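Local coordinates for viral structural protein 4 (Bombyx mori cytoplasmic polyhedrosis virus, PDB 6TZ0) that binds GTP and accompanies the viral RNA-dependent RNA polymerase, probably as an NTPase that assists transcription inside the capsid, at residues E266-L280 with K291-I303. Residues are numbered along the deposited sequence; the frame is centred on the assembly and turned at random.
Sequences EVTMMVNLSKRDLGL and KKLLFYGVITDAI
M270 and V298 exchange two backbone hydrogen bonds, V298 N to M270 O spanning 3.0 Å, and so set the register in which strand 297-299 forms an outer strand of the chain's antiparallel sheet. The neighbouring T300 N to T268 O bond is nearly straight (175°), and N272 N donates to Y296 O. The tight part is the sheet face carrying M269, V271 and I299. There M269 runs extended as far as its sulfur, with CG anti to the backbone N (chi1 -177°), placing SD 3.8 Å from L293 CD2; the bend about CG-SD then turns CE to I299 CG1. V271 CG2, L278 and L280 converge on the same leucine methyl, and W260 of the next strand adds to this core. Contact is looser toward the 272-279 loop: L273 CD2 sits over the Y296 ring, 4.2 Å from its centroid, and the extended K292 passes L273 and the buried L278 to bring NZ 3.1 Å from O of the exposed D277. The chemistry thus divides the work: backbone bonds fix the register, apolar side chains seat helix 290-296 on the sheet, and the lysine ammonium adds a single polar link to the loop carbonyl at the solvent side.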
loop_
_atom_site.group_PDB
_atom_site.type_symbol
_atom_site.label_atom_id
_atom_site.label_comp_id
_atom_site.label_asym_id
_atom_site.label_seq_id
_atom_site.Cartn_x
_atom_site.Cartn_y
_atom_site.Cartn_z
ATOM N N GLU B 266 -2.697 49.281 16.758
ATOM C CA GLU B 266 -4.137 49.131 16.878
ATOM C C GLU B 266 -4.563 47.810 16.253
ATOM O O GLU B 266 -3.916 47.298 15.336
ATOM C CB GLU B 266 -4.897 50.293 16.232
ATOM C CG GLU B 266 -4.865 50.334 14.730
ATOM C CD GLU B 266 -5.643 51.504 14.177
ATOM O OE1 GLU B 266 -6.127 52.322 14.983
ATOM O OE2 GLU B 266 -5.794 51.597 12.942
ATOM N N VAL B 267 -5.654 47.254 16.772
ATOM C CA VAL B 267 -6.084 45.896 16.465
ATOM C C VAL B 267 -7.508 45.945 15.930
ATOM O O VAL B 267 -8.375 46.574 16.542
ATOM C CB VAL B 267 -5.999 44.992 17.712
ATOM C CG1 VAL B 267 -6.472 43.591 17.400
ATOM C CG2 VAL B 267 -4.588 44.961 18.262
ATOM N N THR B 268 -7.756 45.276 14.804
ATOM C CA THR B 268 -9.094 45.194 14.228
ATOM C C THR B 268 -9.729 43.832 14.489
ATOM O O THR B 268 -9.092 42.791 14.308
ATOM C CB THR B 268 -9.069 45.459 12.724
ATOM O OG1 THR B 268 -8.282 44.456 12.079
ATOM C CG2 THR B 268 -8.464 46.814 12.436
ATOM N N MET B 269 -11.001 43.849 14.889
ATOM C CA MET B 269 -11.729 42.651 15.289
ATOM C C MET B 269 -13.072 42.580 14.576
ATOM O O MET B 269 -13.879 43.504 14.682
ATOM C CB MET B 269 -11.964 42.640 16.800
ATOM C CG MET B 269 -12.655 41.398 17.316
ATOM S SD MET B 269 -13.016 41.520 19.070
ATOM C CE MET B 269 -11.387 41.314 19.762
ATOM N N MET B 270 -13.319 41.475 13.879
ATOM C CA MET B 270 -14.607 41.208 13.250
ATOM C C MET B 270 -15.468 40.393 14.203
ATOM O O MET B 270 -15.010 39.387 14.751
ATOM C CB MET B 270 -14.426 40.461 11.930
ATOM C CG MET B 270 -13.711 41.258 10.872
ATOM S SD MET B 270 -13.367 40.308 9.385
ATOM C CE MET B 270 -14.992 40.211 8.672
ATOM N N VAL B 271 -16.709 40.831 14.407
ATOM C CA VAL B 271 -17.624 40.232 15.373
ATOM C C VAL B 271 -18.930 39.896 14.661
ATOM O O VAL B 271 -19.435 40.696 13.869
ATOM C CB VAL B 271 -17.873 41.178 16.574
ATOM C CG1 VAL B 271 -18.869 40.604 17.556
ATOM C CG2 VAL B 271 -16.594 41.467 17.304
ATOM N N ASN B 272 -19.484 38.714 14.951
ATOM C CA ASN B 272 -20.743 38.258 14.372
ATOM C C ASN B 272 -21.955 38.666 15.185
ATOM O O ASN B 272 -22.943 37.928 15.218
ATOM C CB ASN B 272 -20.742 36.742 14.201
ATOM C CG ASN B 272 -19.834 36.289 13.114
ATOM O OD1 ASN B 272 -18.841 35.623 13.358
ATOM N ND2 ASN B 272 -20.177 36.625 11.896
ATOM N N LEU B 273 -21.905 39.799 15.863
ATOM C CA LEU B 273 -23.075 40.346 16.519
ATOM C C LEU B 273 -23.336 41.742 15.984
ATOM O O LEU B 273 -22.439 42.406 15.463
ATOM C CB LEU B 273 -22.902 40.400 18.036
ATOM C CG LEU B 273 -22.789 39.071 18.771
ATOM C CD1 LEU B 273 -22.566 39.336 20.236
ATOM C CD2 LEU B 273 -24.025 38.224 18.554
ATOM N N SER B 274 -24.584 42.174 16.106
ATOM C CA SER B 274 -24.958 43.528 15.748
ATOM C C SER B 274 -24.462 44.510 16.803
ATOM O O SER B 274 -24.079 44.136 17.912
ATOM C CB SER B 274 -26.471 43.639 15.597
ATOM O OG SER B 274 -26.856 44.980 15.362
ATOM N N LYS B 275 -24.478 45.792 16.444
ATOM C CA LYS B 275 -24.044 46.832 17.366
ATOM C C LYS B 275 -25.062 47.065 18.473
ATOM O O LYS B 275 -24.700 47.551 19.547
ATOM C CB LYS B 275 -23.770 48.112 16.574
ATOM C CG LYS B 275 -23.033 49.207 17.308
ATOM C CD LYS B 275 -22.727 50.361 16.369
ATOM C CE LYS B 275 -22.017 51.483 17.099
ATOM N NZ LYS B 275 -21.734 52.633 16.200
ATOM N N ARG B 276 -26.322 46.702 18.244
ATOM C CA ARG B 276 -27.329 46.762 19.293
ATOM C C ARG B 276 -27.170 45.622 20.287
ATOM O O ARG B 276 -27.248 45.841 21.501
ATOM C CB ARG B 276 -28.719 46.732 18.667
ATOM C CG ARG B 276 -29.859 46.864 19.650
ATOM C CD ARG B 276 -31.191 46.858 18.919
ATOM N NE ARG B 276 -31.323 48.018 18.043
ATOM C CZ ARG B 276 -31.757 49.211 18.440
ATOM N NH1 ARG B 276 -32.113 49.404 19.701
ATOM N NH2 ARG B 276 -31.837 50.210 17.574
ATOM N N ASP B 277 -26.951 44.401 19.791
ATOM C CA ASP B 277 -26.804 43.243 20.668
ATOM C C ASP B 277 -25.512 43.319 21.464
ATOM O O ASP B 277 -25.510 43.159 22.688
ATOM C CB ASP B 277 -26.842 41.960 19.845
ATOM C CG ASP B 277 -28.202 41.690 19.255
ATOM O OD1 ASP B 277 -29.206 42.118 19.859
ATOM O OD2 ASP B 277 -28.271 41.047 18.188
ATOM N N LEU B 278 -24.401 43.555 20.780
ATOM C CA LEU B 278 -23.119 43.798 21.427
ATOM C C LEU B 278 -23.138 45.213 21.987
ATOM O O LEU B 278 -22.861 46.177 21.274
ATOM C CB LEU B 278 -21.990 43.613 20.424
ATOM C CG LEU B 278 -20.563 43.715 20.936
ATOM C CD1 LEU B 278 -20.245 42.561 21.870
ATOM C CD2 LEU B 278 -19.611 43.755 19.773
ATOM N N GLY B 279 -23.458 45.350 23.267
ATOM C CA GLY B 279 -23.658 46.666 23.839
ATOM C C GLY B 279 -22.376 47.405 24.151
ATOM O O GLY B 279 -22.004 47.540 25.319
ATOM N N LEU B 280 -21.688 47.890 23.120
ATOM C CA LEU B 280 -20.401 48.550 23.273
ATOM C C LEU B 280 -20.398 49.872 22.526
ATOM O O LEU B 280 -20.979 49.988 21.444
ATOM C CB LEU B 280 -19.259 47.675 22.756
ATOM C CG LEU B 280 -18.945 46.384 23.508
ATOM C CD1 LEU B 280 -17.894 45.600 22.762
ATOM C CD2 LEU B 280 -18.471 46.698 24.909
ATOM N N LYS B 291 -17.243 38.218 27.193
ATOM C CA LYS B 291 -17.634 36.868 26.813
ATOM C C LYS B 291 -18.300 36.839 25.444
ATOM O O LYS B 291 -18.117 35.877 24.693
ATOM C CB LYS B 291 -18.549 36.279 27.886
ATOM C CG LYS B 291 -18.865 34.811 27.701
ATOM C CD LYS B 291 -19.792 34.295 28.784
ATOM C CE LYS B 291 -19.067 34.137 30.107
ATOM N NZ LYS B 291 -18.074 33.032 30.059
ATOM N N LYS B 292 -19.037 37.894 25.087
ATOM C CA LYS B 292 -19.610 37.984 23.748
ATOM C C LYS B 292 -18.526 38.147 22.692
ATOM O O LYS B 292 -18.619 37.563 21.605
ATOM C CB LYS B 292 -20.593 39.148 23.678
ATOM C CG LYS B 292 -21.851 38.958 24.481
ATOM C CD LYS B 292 -22.774 40.141 24.292
ATOM C CE LYS B 292 -24.030 39.999 25.120
ATOM N NZ LYS B 292 -24.899 41.189 24.982
ATOM N N LEU B 293 -17.494 38.937 23.000
ATOM C CA LEU B 293 -16.355 39.079 22.101
ATOM C C LEU B 293 -15.618 37.761 21.934
ATOM O O LEU B 293 -15.194 37.417 20.828
ATOM C CB LEU B 293 -15.397 40.143 22.629
ATOM C CG LEU B 293 -15.823 41.602 22.661
ATOM C CD1 LEU B 293 -14.761 42.404 23.368
ATOM C CD2 LEU B 293 -16.008 42.101 21.256
ATOM N N LEU B 294 -15.437 37.025 23.031
ATOM C CA LEU B 294 -14.774 35.728 22.974
ATOM C C LEU B 294 -15.584 34.718 22.177
ATOM O O LEU B 294 -15.023 33.936 21.403
ATOM C CB LEU B 294 -14.531 35.208 24.389
ATOM C CG LEU B 294 -13.881 33.829 24.527
ATOM C CD1 LEU B 294 -12.473 33.851 24.001
ATOM C CD2 LEU B 294 -13.907 33.353 25.961
ATOM N N PHE B 295 -16.904 34.726 22.336
ATOM C CA PHE B 295 -17.717 33.744 21.638
ATOM C C PHE B 295 -17.951 34.106 20.181
ATOM O O PHE B 295 -18.275 33.219 19.389
ATOM C CB PHE B 295 -19.074 33.556 22.327
ATOM C CG PHE B 295 -19.012 32.850 23.660
ATOM C CD1 PHE B 295 -17.843 32.254 24.109
ATOM C CD2 PHE B 295 -20.143 32.742 24.444
ATOM C CE1 PHE B 295 -17.797 31.611 25.324
ATOM C CE2 PHE B 295 -20.103 32.089 25.657
ATOM C CZ PHE B 295 -18.927 31.524 26.093
ATOM N N TYR B 296 -17.799 35.377 19.796
ATOM C CA TYR B 296 -18.187 35.778 18.449
ATOM C C TYR B 296 -17.161 36.625 17.702
ATOM O O TYR B 296 -17.508 37.198 16.668
ATOM C CB TYR B 296 -19.524 36.525 18.492
ATOM C CG TYR B 296 -20.657 35.645 18.927
ATOM C CD1 TYR B 296 -21.234 34.749 18.045
ATOM C CD2 TYR B 296 -21.129 35.682 20.227
ATOM C CE1 TYR B 296 -22.260 33.927 18.441
ATOM C CE2 TYR B 296 -22.154 34.862 20.632
ATOM C CZ TYR B 296 -22.716 33.990 19.736
ATOM O OH TYR B 296 -23.741 33.173 20.138
ATOM N N GLY B 297 -15.914 36.696 18.152
ATOM C CA GLY B 297 -14.930 37.576 17.550
ATOM C C GLY B 297 -13.745 36.831 16.966
ATOM O O GLY B 297 -13.406 35.734 17.407
ATOM N N VAL B 298 -13.122 37.442 15.956
ATOM C CA VAL B 298 -11.887 36.959 15.336
ATOM C C VAL B 298 -10.999 38.169 15.075
ATOM O O VAL B 298 -11.421 39.113 14.401
ATOM C CB VAL B 298 -12.130 36.198 14.017
ATOM C CG1 VAL B 298 -10.817 35.886 13.339
ATOM C CG2 VAL B 298 -12.866 34.905 14.243
ATOM N N ILE B 299 -9.776 38.145 15.590
ATOM C CA ILE B 299 -8.811 39.207 15.326
ATOM C C ILE B 299 -8.163 38.982 13.967
ATOM O O ILE B 299 -7.662 37.892 13.674
ATOM C CB ILE B 299 -7.770 39.281 16.451
ATOM C CG1 ILE B 299 -8.419 39.867 17.698
ATOM C CG2 ILE B 299 -6.564 40.097 16.047
ATOM C CD1 ILE B 299 -7.584 39.759 18.921
ATOM N N THR B 300 -8.168 40.019 13.131
ATOM C CA THR B 300 -7.707 39.929 11.754
ATOM C C THR B 300 -6.254 40.358 11.583
ATOM O O THR B 300 -5.864 40.764 10.486
ATOM C CB THR B 300 -8.606 40.771 10.854
ATOM O OG1 THR B 300 -8.506 42.144 11.240
ATOM C CG2 THR B 300 -10.045 40.339 11.001
ATOM N N ASP B 301 -5.448 40.276 12.631
ATOM C CA ASP B 301 -4.060 40.705 12.587
ATOM C C ASP B 301 -3.129 39.516 12.765
ATOM O O ASP B 301 -3.550 38.407 13.097
ATOM C CB ASP B 301 -3.780 41.749 13.665
ATOM C CG ASP B 301 -4.444 43.068 13.377
ATOM O OD1 ASP B 301 -4.659 43.386 12.191
ATOM O OD2 ASP B 301 -4.746 43.792 14.341
ATOM N N ALA B 302 -1.844 39.770 12.545
ATOM C CA ALA B 302 -0.841 38.736 12.719
ATOM C C ALA B 302 -0.618 38.452 14.196
ATOM O O ALA B 302 -0.849 39.301 15.056
ATOM C CB ALA B 302 0.478 39.150 12.072
ATOM N N ILE B 303 -0.165 37.241 14.488
ATOM C CA ILE B 303 0.183 36.887 15.858
ATOM C C ILE B 303 1.665 37.182 16.069
ATOM O O ILE B 303 2.495 36.860 15.207
ATOM C CB ILE B 303 -0.198 35.430 16.177
ATOM C CG1 ILE B 303 0.373 34.460 15.147
ATOM C CG2 ILE B 303 -1.696 35.270 16.217
ATOM C CD1 ILE B 303 0.191 33.013 15.520
#